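Side-chain contact in cupin domain-containing protein (Rhodopseudomonas palustris, PDB 3LAG), which is of unknown function but has a cupin fold and binds metal ions, including nickel: residues B[47-52]-B[87-92]. Residues are numbered along the deposited sequence; the frame is centred on the assembly and turned at random.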
loop_
_atom_site.group_PDB
_atom_site.type_symbol
_atom_site.label_atom_id
_atom_site.label_comp_id
_atom_site.label_asym_id
_atom_site.label_seq_id
_atom_site.Cartn_x
_atom_site.Cartn_y
_atom_site.Cartn_z
ATOM N N GLY B 47 -8.475 2.673 12.217
ATOM C CA GLY B 47 -8.718 1.622 13.179
ATOM C C GLY B 47 -7.848 1.744 14.395
ATOM O O GLY B 47 -6.937 2.571 14.451
ATOM N N GLU B 48 -8.141 0.873 15.355
ATOM C CA GLU B 48 -7.381 0.798 16.590
ATOM C C GLU B 48 -6.974 -0.650 16.768
ATOM O O GLU B 48 -7.791 -1.516 17.076
ATOM C CB GLU B 48 -8.203 1.306 17.772
ATOM C CG GLU B 48 -8.717 2.712 17.563
ATOM C CD GLU B 48 -9.501 3.214 18.745
ATOM O OE1 GLU B 48 -10.732 2.993 18.784
ATOM O OE2 GLU B 48 -8.884 3.828 19.634
HETATM N N MSE B 49 -5.694 -0.897 16.515
HETATM C CA MSE B 49 -5.114 -2.238 16.446
HETATM C C MSE B 49 -4.319 -2.569 17.702
HETATM O O MSE B 49 -3.327 -1.900 18.007
HETATM C CB MSE B 49 -4.201 -2.312 15.207
HETATM C CG MSE B 49 -3.657 -3.689 14.869
HETATM SE SE MSE B 49 -2.523 -3.660 13.281
HETATM C CE MSE B 49 -1.008 -2.754 14.119
ATOM N N THR B 50 -4.740 -3.607 18.421
ATOM C CA THR B 50 -4.038 -4.010 19.628
ATOM C C THR B 50 -2.729 -4.712 19.269
ATOM O O THR B 50 -2.702 -5.639 18.453
ATOM C CB THR B 50 -4.928 -4.913 20.485
ATOM O OG1 THR B 50 -6.086 -4.170 20.890
ATOM C CG2 THR B 50 -4.183 -5.395 21.716
ATOM N N ILE B 51 -1.634 -4.244 19.870
ATOM C CA ILE B 51 -0.330 -4.861 19.691
ATOM C C ILE B 51 0.111 -5.407 21.035
ATOM O O ILE B 51 0.154 -4.663 22.022
ATOM C CB ILE B 51 0.725 -3.842 19.212
ATOM C CG1 ILE B 51 0.256 -3.176 17.912
ATOM C CG2 ILE B 51 2.079 -4.526 19.047
ATOM C CD1 ILE B 51 1.231 -2.165 17.334
ATOM N N VAL B 52 0.400 -6.706 21.088
ATOM C CA VAL B 52 0.862 -7.336 22.317
ATOM C C VAL B 52 2.359 -7.573 22.202
ATOM O O VAL B 52 2.829 -8.291 21.308
ATOM C CB VAL B 52 0.164 -8.672 22.598
ATOM C CG1 VAL B 52 0.543 -9.179 24.001
ATOM C CG2 VAL B 52 -1.349 -8.532 22.451
ATOM N N ILE B 87 -10.489 -4.613 11.033
ATOM C CA ILE B 87 -9.232 -3.928 10.768
ATOM C C ILE B 87 -8.661 -4.463 9.462
ATOM O O ILE B 87 -8.658 -5.672 9.245
ATOM C CB ILE B 87 -8.242 -4.163 11.936
ATOM C CG1 ILE B 87 -8.674 -3.338 13.155
ATOM C CG2 ILE B 87 -6.813 -3.847 11.510
ATOM C CD1 ILE B 87 -7.867 -3.640 14.406
ATOM N N VAL B 88 -8.207 -3.572 8.582
ATOM C CA VAL B 88 -7.672 -3.980 7.289
ATOM C C VAL B 88 -6.435 -3.169 6.964
ATOM O O VAL B 88 -6.441 -1.945 7.023
ATOM C CB VAL B 88 -8.689 -3.776 6.157
ATOM C CG1 VAL B 88 -8.147 -4.369 4.862
ATOM C CG2 VAL B 88 -10.039 -4.402 6.522
ATOM N N PHE B 89 -5.357 -3.866 6.626
ATOM C CA PHE B 89 -4.134 -3.203 6.213
ATOM C C PHE B 89 -3.352 -4.110 5.288
ATOM O O PHE B 89 -3.499 -5.333 5.334
ATOM C CB PHE B 89 -3.267 -2.791 7.413
ATOM C CG PHE B 89 -2.863 -3.933 8.298
ATOM C CD1 PHE B 89 -1.642 -4.570 8.133
ATOM C CD2 PHE B 89 -3.683 -4.337 9.339
ATOM C CE1 PHE B 89 -1.267 -5.617 8.965
ATOM C CE2 PHE B 89 -3.308 -5.386 10.174
ATOM C CZ PHE B 89 -2.097 -6.018 9.982
ATOM N N LEU B 90 -2.540 -3.499 4.438
ATOM C CA LEU B 90 -1.573 -4.228 3.638
ATOM C C LEU B 90 -0.212 -4.114 4.299
ATOM O O LEU B 90 0.146 -3.081 4.868
ATOM C CB LEU B 90 -1.526 -3.708 2.191
ATOM C CG LEU B 90 -2.548 -4.324 1.223
ATOM C CD1 LEU B 90 -3.980 -4.174 1.694
ATOM C CD2 LEU B 90 -2.378 -3.733 -0.175
ATOM N N GLU B 91 0.527 -5.207 4.255
ATOM C CA GLU B 91 1.888 -5.226 4.730
ATOM C C GLU B 91 2.794 -5.575 3.566
ATOM O O GLU B 91 2.609 -6.593 2.890
ATOM C CB GLU B 91 2.018 -6.263 5.814
ATOM C CG GLU B 91 3.001 -5.875 6.865
ATOM C CD GLU B 91 2.751 -6.601 8.149
ATOM O OE1 GLU B 91 2.270 -5.966 9.115
ATOM O OE2 GLU B 91 3.023 -7.813 8.172
ATOM N N ILE B 92 3.782 -4.718 3.347
ATOM C CA ILE B 92 4.681 -4.834 2.214
ATOM C C ILE B 92 6.078 -5.139 2.750
ATOM O O ILE B 92 6.700 -4.292 3.387
ATOM C CB ILE B 92 4.681 -3.535 1.372
ATOM C CG1 ILE B 92 3.261 -3.210 0.882
ATOM C CG2 ILE B 92 5.627 -3.661 0.192
ATOM C CD1 ILE B 92 2.477 -2.271 1.777
#
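I87 CD1 packs beside the carbonyl oxygen of E48, 3.4 Å from E48 O, in van der Waals contact. The pair belongs to the interior of a cupin β-barrel, where strands 47-52 and 87-92 pass at 83° with their axes 7.8 Å apart at closest approach. The two are packed through side chains instead of being paired as sheet neighbours; 47-52 pairs instead with 58-63 and 76-80. With CG1 anti to its carbonyl carbon and an extended chi2, I87 reaches the backbone of 47-52 end-on. Its CD1 sits 3.7 Å from M49 CA and touches the first carbon of the M49 side chain as well, CB at 4.0 Å.

M49, a selenomethionine, extends from here across the barrel interior to F89, the two side chains crossing at roughly a right angle. Its selenium makes a Met-aromatic contact, 4.3 Å from the centroid of the F89 ring and 39° off the ring normal, so the approach is oblique. Along the same strand, I87 CG2 lies in the plane of that ring, at its edge, 3.8 Å from F89 CD2. The ring also meets that of W22 and touches V41, while M49 packs on V79. The F89 side chain lies about 6 Å from the nickel ion bound by H33, H35 and H77, so F89 is the member of this packing that approaches the metal site. In the Met-aromatic contact, M49 SE comes closest to F89 CE2, at 3.6 Å, and the bend at chi3 (72°) turns the terminal methyl CE of M49 away from F89.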